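Local coordinates for protein ditrans,polycis-undecaprenyl-diphosphate synthase ((2E,6E)-farnesyl-diphosphate specific) (PDB 6ACS) that probably condenses eight isopentenyl diphosphates onto farnesyl diphosphate to make undecaprenyl diphosphate, the lipid carrier precursor for bacterial cell wall polysaccharides, at residues 98-103 with 176-181; 205-210 with 225-230. One frame throughout, in Å; residues are numbered along the deposited sequence.

In the fold
Contacts 1 and 2 lie on the outermost strands of the parallel sheet within one chain, 97-102 and 205-208. Their centres are about 21 Å apart and their nearest atoms about 5 Å, without touching. Contact 1 is a surface salt bridge away from the predicted sites, its centre about 6 Å from that of the chain. Contact 2 is buried, its centre about 17 Å from that of the chain, and includes E205, a predicted magnesium ligand. The Y207 side chain lies about 7 Å from that of R186, predicted to bind substrate, and an isopropyl alcohol sits beside Y207 and V227. Loop 176-181 of contact 1 leads into strand 183-186, the sheet neighbour of strand 205-208.

Contact 1 of 2, residues 98-103 with 176-181; sequences ALRFIG and NDLPAV
R100 and D177 form a two-pronged salt bridge in which the terminal guanidinium nitrogens each take one carboxylate oxygen. NH1 of R100 makes the shorter bond, 2.8 Å to OD1 of D177, nearly straight at 173° and directed at the syn lone pair of that oxygen. The second prong is looser: NH2 of R100 lies 3.2 Å from OD2 of D177, with the acceptor tilted from the guanidinium plane. Two bonds on separate atom pairs hold the flat groups nearly coplanar (22°) and should limit their rotation. Arginine suits this place because its long chain spans the gap between backbones: the CA atoms of R100 and L178, the nearest pair, are 11.4 Å apart. Its CG stands anti to the backbone N (chi1 -170°), and a bend at chi3 turns the guanidinium toward D177. The short aspartate on the loop offers two oxygens that match NH1 and NH2. Apolar L178 suits packing against the flat guanidinium: its CD1 sits over one face, offset toward the rim, 4.1 Å from NH1 of R100. The R100 side chain also touches T132, L175 and E120. The salt bridge thus ties strand 97-102, outermost in the parallel sheet of this chain, to the loop between helix 166-170 and strand 183-186, a surface tie across the alpha/beta fold of the UPP synthase family.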
ATOM      1  N   ALA B  98      -3.506  19.151 -16.879  1.00 30.29           N
ATOM      2  CA  ALA B  98      -2.449  19.757 -16.076  1.00 32.13           C
ATOM      3  C   ALA B  98      -1.355  18.727 -15.839  1.00 33.74           C
ATOM      4  O   ALA B  98      -1.642  17.597 -15.434  1.00 32.17           O
ATOM      5  CB  ALA B  98      -3.003  20.256 -14.741  1.00 30.81           C
ATOM      6  N   LEU B  99      -0.106  19.126 -16.062  1.00 31.11           N
ATOM      7  CA  LEU B  99       1.034  18.252 -15.833  1.00 30.34           C
ATOM      8  C   LEU B  99       1.614  18.485 -14.443  1.00 31.83           C
ATOM      9  O   LEU B  99       1.766  19.632 -14.003  1.00 34.03           O
ATOM     10  CB  LEU B  99       2.106  18.503 -16.893  1.00 36.88           C
ATOM     11  CG  LEU B  99       3.236  17.493 -17.059  0.51 36.07           C
ATOM     12  CD1 LEU B  99       2.686  16.081 -17.182  0.51 34.15           C
ATOM     13  CD2 LEU B  99       4.051  17.863 -18.282  0.51 36.62           C
ATOM     14  N   ARG B 100       1.954  17.390 -13.760  1.00 25.85           N
ATOM     15  CA  ARG B 100       2.549  17.448 -12.434  1.00 27.89           C
ATOM     16  C   ARG B 100       3.666  16.416 -12.349  1.00 23.05           C
ATOM     17  O   ARG B 100       3.657  15.416 -13.068  1.00 27.51           O
ATOM     18  CB  ARG B 100       1.476  17.187 -11.364  1.00 32.31           C
ATOM     19  CG  ARG B 100       1.932  17.454  -9.951  0.51 36.18           C
ATOM     20  CD  ARG B 100       0.843  17.156  -8.919  0.51 35.61           C
ATOM     21  NE  ARG B 100      -0.344  17.989  -9.072  0.51 35.24           N
ATOM     22  CZ  ARG B 100      -1.261  18.159  -8.123  0.51 33.75           C
ATOM     23  NH1 ARG B 100      -1.120  17.558  -6.946  0.51 31.71           N
ATOM     24  NH2 ARG B 100      -2.319  18.928  -8.349  0.51 33.09           N
ATOM     25  N   PHE B 101       4.645  16.672 -11.481  1.00 23.82           N
ATOM     26  CA  PHE B 101       5.728  15.727 -11.260  1.00 25.59           C
ATOM     27  C   PHE B 101       5.835  15.451  -9.771  1.00 27.90           C
ATOM     28  O   PHE B 101       5.676  16.365  -8.954  1.00 25.73           O
ATOM     29  CB  PHE B 101       7.048  16.269 -11.811  1.00 27.15           C
ATOM     30  CG  PHE B 101       6.975  16.608 -13.264  1.00 25.24           C
ATOM     31  CD1 PHE B 101       6.592  17.879 -13.666  1.00 27.42           C
ATOM     32  CD2 PHE B 101       7.216  15.634 -14.227  1.00 26.36           C
ATOM     33  CE1 PHE B 101       6.490  18.196 -15.014  1.00 31.76           C
ATOM     34  CE2 PHE B 101       7.116  15.942 -15.591  1.00 27.54           C
ATOM     35  CZ  PHE B 101       6.751  17.222 -15.974  1.00 31.71           C
ATOM     36  N   ILE B 102       6.046  14.182  -9.416  1.00 23.96           N
ATOM     37  CA  ILE B 102       6.299  13.840  -8.019  1.00 23.79           C
ATOM     38  C   ILE B 102       7.618  13.091  -7.932  1.00 24.84           C
ATOM     39  O   ILE B 102       8.066  12.461  -8.897  1.00 25.64           O
ATOM     40  CB  ILE B 102       5.177  13.001  -7.377  1.00 23.77           C
ATOM     41  CG1 ILE B 102       4.966  11.726  -8.193  1.00 23.80           C
ATOM     42  CG2 ILE B 102       3.888  13.840  -7.254  1.00 25.50           C
ATOM     43  CD1 ILE B 102       3.863  10.815  -7.629  1.00 25.85           C
ATOM     44  N   GLY B 103       8.249  13.181  -6.766  1.00 24.63           N
ATOM     45  CA  GLY B 103       9.533  12.560  -6.536  1.00 25.98           C
ATOM     46  C   GLY B 103      10.549  13.552  -6.021  1.00 31.03           C
ATOM     47  O   GLY B 103      10.286  14.744  -5.866  1.00 27.55           O
ATOM     48  N   ASN B 176      -1.988  14.926  -2.305  1.00 22.46           N
ATOM     49  CA  ASN B 176      -3.070  14.919  -1.329  1.00 21.99           C
ATOM     50  C   ASN B 176      -4.254  15.777  -1.755  1.00 23.43           C
ATOM     51  O   ASN B 176      -5.312  15.683  -1.131  1.00 25.31           O
ATOM     52  CB  ASN B 176      -2.580  15.375   0.048  1.00 21.58           C
ATOM     53  CG  ASN B 176      -2.055  16.792   0.050  1.00 25.11           C
ATOM     54  OD1 ASN B 176      -2.837  17.758   0.034  1.00 23.43           O
ATOM     55  ND2 ASN B 176      -0.729  16.937   0.117  1.00 23.03           N
ATOM     56  N   ASP B 177      -4.099  16.634  -2.757  1.00 20.54           N
ATOM     57  CA  ASP B 177      -5.229  17.433  -3.215  1.00 22.39           C
ATOM     58  C   ASP B 177      -5.988  16.751  -4.344  1.00 27.36           C
ATOM     59  O   ASP B 177      -6.942  17.331  -4.873  1.00 27.02           O
ATOM     60  CB  ASP B 177      -4.758  18.825  -3.643  1.00 27.17           C
ATOM     61  CG  ASP B 177      -3.741  18.780  -4.773  1.00 36.25           C
ATOM     62  OD1 ASP B 177      -2.903  17.851  -4.807  1.00 39.30           O
ATOM     63  OD2 ASP B 177      -3.735  19.719  -5.582  1.00 43.81           O
ATOM     64  N   LEU B 178      -5.569  15.559  -4.738  1.00 23.34           N
ATOM     65  CA  LEU B 178      -6.256  14.768  -5.748  1.00 23.58           C
ATOM     66  C   LEU B 178      -6.990  13.615  -5.080  1.00 22.96           C
ATOM     67  O   LEU B 178      -6.689  13.262  -3.933  1.00 23.33           O
ATOM     68  CB  LEU B 178      -5.258  14.223  -6.780  1.00 21.49           C
ATOM     69  CG  LEU B 178      -4.481  15.267  -7.587  1.00 25.77           C
ATOM     70  CD1 LEU B 178      -3.484  14.575  -8.513  1.00 26.50           C
ATOM     71  CD2 LEU B 178      -5.426  16.161  -8.395  1.00 28.25           C
ATOM     72  N   PRO B 179      -7.967  13.005  -5.755  1.00 23.32           N
ATOM     73  CA  PRO B 179      -8.625  11.822  -5.178  1.00 24.06           C
ATOM     74  C   PRO B 179      -7.611  10.725  -4.900  1.00 24.17           C
ATOM     75  O   PRO B 179      -6.583  10.635  -5.568  1.00 24.23           O
ATOM     76  CB  PRO B 179      -9.609  11.387  -6.276  1.00 26.04           C
ATOM     77  CG  PRO B 179      -9.815  12.597  -7.120  1.00 29.08           C
ATOM     78  CD  PRO B 179      -8.506  13.348  -7.081  1.00 25.10           C
ATOM     79  N   ALA B 180      -7.916   9.871  -3.915  1.00 21.26           N
ATOM     80  CA  ALA B 180      -7.064   8.711  -3.672  1.00 23.83           C
ATOM     81  C   ALA B 180      -7.099   7.807  -4.894  1.00 20.24           C
ATOM     82  O   ALA B 180      -8.066   7.808  -5.648  1.00 20.51           O
ATOM     83  CB  ALA B 180      -7.509   7.927  -2.435  1.00 25.02           C
ATOM     84  N   VAL B 181      -6.029   7.044  -5.084  1.00 21.13           N
ATOM     85  CA  VAL B 181      -5.939   6.137  -6.230  1.00 21.29           C
ATOM     86  C   VAL B 181      -6.998   5.050  -6.092  1.00 22.01           C
ATOM     87  O   VAL B 181      -7.071   4.353  -5.071  1.00 22.37           O
ATOM     88  CB  VAL B 181      -4.532   5.526  -6.346  1.00 21.12           C
ATOM     89  CG1 VAL B 181      -4.490   4.462  -7.482  1.00 21.97           C
ATOM     90  CG2 VAL B 181      -3.489   6.621  -6.601  1.00 22.07           C
TER

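Contact 2 of 2, residues 205-210 with 225-230. With IPA (isopropyl alcohol), chain G.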
ATOM      1  N   GLU B 205      -8.027  -0.766  -6.113  1.00 17.95           N
ATOM      2  CA  GLU B 205      -8.058  -2.061  -6.785  1.00 16.29           C
ATOM      3  C   GLU B 205      -6.765  -2.234  -7.555  1.00 18.98           C
ATOM      4  O   GLU B 205      -6.321  -1.319  -8.244  1.00 21.99           O
ATOM      5  CB  GLU B 205      -9.225  -2.147  -7.769  1.00 19.49           C
ATOM      6  CG  GLU B 205     -10.589  -2.190  -7.082  1.00 20.24           C
ATOM      7  CD  GLU B 205     -10.826  -3.548  -6.425  1.00 22.08           C
ATOM      8  OE1 GLU B 205     -10.076  -4.507  -6.737  1.00 24.72           O
ATOM      9  OE2 GLU B 205     -11.770  -3.663  -5.621  1.00 23.48           O
ATOM     10  N   LEU B 206      -6.190  -3.425  -7.483  1.00 20.89           N
ATOM     11  CA  LEU B 206      -4.898  -3.708  -8.092  1.00 19.95           C
ATOM     12  C   LEU B 206      -5.131  -4.617  -9.290  1.00 23.24           C
ATOM     13  O   LEU B 206      -5.763  -5.666  -9.157  1.00 23.25           O
ATOM     14  CB  LEU B 206      -3.960  -4.366  -7.083  1.00 21.20           C
ATOM     15  CG  LEU B 206      -3.802  -3.550  -5.791  1.00 21.63           C
ATOM     16  CD1 LEU B 206      -2.877  -4.278  -4.849  1.00 24.88           C
ATOM     17  CD2 LEU B 206      -3.266  -2.123  -6.089  1.00 22.27           C
ATOM     18  N   TYR B 207      -4.650  -4.199 -10.456  1.00 21.64           N
ATOM     19  CA  TYR B 207      -4.859  -4.931 -11.697  1.00 20.22           C
ATOM     20  C   TYR B 207      -3.500  -5.310 -12.259  1.00 22.76           C
ATOM     21  O   TYR B 207      -2.701  -4.429 -12.585  1.00 25.09           O
ATOM     22  CB  TYR B 207      -5.647  -4.079 -12.687  1.00 22.64           C
ATOM     23  CG  TYR B 207      -5.889  -4.767 -14.009  1.00 25.90           C
ATOM     24  CD1 TYR B 207      -6.994  -5.593 -14.180  1.00 28.98           C
ATOM     25  CD2 TYR B 207      -5.028  -4.577 -15.087  1.00 29.85           C
ATOM     26  CE1 TYR B 207      -7.233  -6.209 -15.384  1.00 32.60           C
ATOM     27  CE2 TYR B 207      -5.263  -5.193 -16.301  1.00 31.71           C
ATOM     28  CZ  TYR B 207      -6.364  -6.013 -16.434  1.00 36.95           C
ATOM     29  OH  TYR B 207      -6.616  -6.638 -17.631  1.00 45.10           O
ATOM     30  N   PHE B 208      -3.233  -6.609 -12.355  1.00 23.83           N
ATOM     31  CA  PHE B 208      -1.952  -7.106 -12.840  1.00 23.58           C
ATOM     32  C   PHE B 208      -2.132  -7.745 -14.212  1.00 27.68           C
ATOM     33  O   PHE B 208      -3.107  -8.467 -14.440  1.00 26.17           O
ATOM     34  CB  PHE B 208      -1.380  -8.118 -11.852  1.00 25.13           C
ATOM     35  CG  PHE B 208      -1.098  -7.526 -10.492  1.00 24.39           C
ATOM     36  CD1 PHE B 208       0.031  -6.769 -10.287  1.00 25.63           C
ATOM     37  CD2 PHE B 208      -2.000  -7.681  -9.448  1.00 31.58           C
ATOM     38  CE1 PHE B 208       0.298  -6.193  -9.031  1.00 30.48           C
ATOM     39  CE2 PHE B 208      -1.744  -7.108  -8.196  1.00 30.37           C
ATOM     40  CZ  PHE B 208      -0.602  -6.373  -7.994  1.00 29.31           C
ATOM     41  N   THR B 209      -1.193  -7.480 -15.121  1.00 26.13           N
ATOM     42  CA  THR B 209      -1.221  -8.104 -16.440  1.00 24.94           C
ATOM     43  C   THR B 209       0.175  -8.551 -16.837  1.00 27.04           C
ATOM     44  O   THR B 209       1.160  -7.875 -16.534  1.00 26.91           O
ATOM     45  CB  THR B 209      -1.795  -7.154 -17.509  1.00 28.65           C
ATOM     46  OG1 THR B 209      -1.722  -7.785 -18.791  1.00 29.33           O
ATOM     47  CG2 THR B 209      -1.050  -5.806 -17.564  1.00 28.55           C
ATOM     48  N   ASP B 210       0.249  -9.706 -17.524  1.00 26.52           N
ATOM     49  CA  ASP B 210       1.506 -10.178 -18.094  1.00 31.25           C
ATOM     50  C   ASP B 210       1.960  -9.342 -19.279  1.00 31.52           C
ATOM     51  O   ASP B 210       3.129  -9.438 -19.667  1.00 32.04           O
ATOM     52  CB  ASP B 210       1.385 -11.634 -18.568  1.00 38.77           C
ATOM     53  CG  ASP B 210       1.274 -12.621 -17.433  1.00 48.31           C
ATOM     54  OD1 ASP B 210       1.434 -12.217 -16.261  1.00 48.77           O
ATOM     55  OD2 ASP B 210       1.020 -13.813 -17.725  1.00 53.96           O
ATOM     56  N   LEU B 225     -10.399  -1.198 -17.160  1.00 23.81           N
ATOM     57  CA  LEU B 225     -11.465  -0.362 -16.604  1.00 23.53           C
ATOM     58  C   LEU B 225     -12.755  -1.157 -16.444  1.00 23.05           C
ATOM     59  O   LEU B 225     -13.492  -0.976 -15.464  1.00 22.89           O
ATOM     60  CB  LEU B 225     -11.685   0.871 -17.480  1.00 23.10           C
ATOM     61  CG  LEU B 225     -10.527   1.863 -17.544  1.00 29.45           C
ATOM     62  CD1 LEU B 225     -10.829   3.010 -18.509  1.00 27.73           C
ATOM     63  CD2 LEU B 225     -10.306   2.434 -16.178  1.00 29.60           C
ATOM     64  N   ASN B 226     -13.046  -2.052 -17.393  1.00 23.78           N
ATOM     65  CA  ASN B 226     -14.243  -2.884 -17.276  1.00 24.83           C
ATOM     66  C   ASN B 226     -14.134  -3.846 -16.086  1.00 24.78           C
ATOM     67  O   ASN B 226     -15.105  -4.056 -15.334  1.00 24.82           O
ATOM     68  CB  ASN B 226     -14.450  -3.652 -18.581  1.00 24.89           C
ATOM     69  CG  ASN B 226     -15.837  -4.227 -18.698  1.00 31.54           C
ATOM     70  OD1 ASN B 226     -16.813  -3.486 -18.792  1.00 32.17           O
ATOM     71  ND2 ASN B 226     -15.939  -5.547 -18.680  1.00 34.65           N
ATOM     72  N   VAL B 227     -12.952  -4.423 -15.894  1.00 23.67           N
ATOM     73  CA  VAL B 227     -12.717  -5.287 -14.735  1.00 25.30           C
ATOM     74  C   VAL B 227     -12.905  -4.493 -13.447  1.00 24.36           C
ATOM     75  O   VAL B 227     -13.545  -4.961 -12.496  1.00 23.92           O
ATOM     76  CB  VAL B 227     -11.318  -5.923 -14.817  1.00 25.78           C
ATOM     77  CG1 VAL B 227     -10.971  -6.656 -13.508  1.00 27.48           C
ATOM     78  CG2 VAL B 227     -11.257  -6.904 -15.994  1.00 29.45           C
ATOM     79  N   PHE B 228     -12.340  -3.285 -13.400  1.00 22.60           N
ATOM     80  CA  PHE B 228     -12.507  -2.409 -12.245  1.00 22.85           C
ATOM     81  C   PHE B 228     -13.976  -2.174 -11.932  1.00 22.35           C
ATOM     82  O   PHE B 228     -14.398  -2.230 -10.769  1.00 22.79           O
ATOM     83  CB  PHE B 228     -11.819  -1.069 -12.505  1.00 22.59           C
ATOM     84  CG  PHE B 228     -12.141  -0.024 -11.476  1.00 25.15           C
ATOM     85  CD1 PHE B 228     -11.447   0.012 -10.276  1.00 24.68           C
ATOM     86  CD2 PHE B 228     -13.154   0.909 -11.696  1.00 22.82           C
ATOM     87  CE1 PHE B 228     -11.742   0.977  -9.317  1.00 23.65           C
ATOM     88  CE2 PHE B 228     -13.466   1.865 -10.738  1.00 25.25           C
ATOM     89  CZ  PHE B 228     -12.747   1.899  -9.537  1.00 25.11           C
ATOM     90  N   SER B 229     -14.776  -1.890 -12.959  1.00 21.68           N
ATOM     91  CA  SER B 229     -16.193  -1.645 -12.697  1.00 22.18           C
ATOM     92  C   SER B 229     -16.861  -2.870 -12.079  1.00 24.67           C
ATOM     93  O   SER B 229     -17.622  -2.753 -11.102  1.00 26.61           O
ATOM     94  CB  SER B 229     -16.910  -1.237 -13.984  1.00 27.73           C
ATOM     95  OG  SER B 229     -18.278  -0.973 -13.718  1.00 28.29           O
ATOM     96  N   GLY B 230     -16.587  -4.057 -12.631  1.00 25.77           N
ATOM     97  CA  GLY B 230     -17.178  -5.264 -12.058  1.00 27.08           C
ATOM     98  C   GLY B 230     -16.742  -5.510 -10.619  1.00 24.75           C
ATOM     99  O   GLY B 230     -17.528  -5.962  -9.776  1.00 24.89           O
TER
HETATM  100  C1  IPA G 301      -9.215  -9.800 -15.112  1.00 62.39           C
HETATM  101  C2  IPA G 301      -7.775 -10.120 -15.489  1.00 63.80           C
HETATM  102  C3  IPA G 301      -6.841  -9.696 -14.359  1.00 62.85           C
HETATM  103  O2  IPA G 301      -7.447  -9.435 -16.678  1.00 63.15           O
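The packing of helix 218-235 against strand 205-208 is a buried, mainly apolar contact at the outermost strand of the parallel sheet within this chain, in an alpha/beta fold. Helix and strand meet through two pairs of side chains, with no hydrogen bond between the segments. In the first, Y207 and V227 cross at about a right angle, CE1 of the tyrosine lying 4.1 Å from CG2 of the valine. Y207 reaches the helix because its CG is anti to the backbone N (chi1 179°), and its side chain also touches E220, H223, A224 and R231 of that helix. Compact, branched V227 offers two methyl groups to this broad ring. In the second pair, E205 uses the aliphatic part of its side chain: CG lies 4.0 Å from CD1 of F228, and CB is similarly close. The phenylalanine also packs on L183 and P10, a setting suited to a large apolar ring.

Beyond its methylenes, E205 bends at chi2 (-73°). E205 is predicted to bind magnesium; here its OE2 forms a salt bridge with R192 of the second subunit, consistent with a site near the subunit boundary, while D190 of that subunit brings a like charge close. Backbone hydrogen bonds from L206 carry the strand on to the second subunit.

An isopropyl alcohol, probably from the crystallisation liquor, lies beside Y207 and V227. Its C1 is 3.7 Å from CG2 of V227, while its hydroxyl also hydrogen-bonds NE2 of H223; toward the tyrosine, O2 of the alcohol donates a 3.1 Å hydrogen bond to OH of Y207.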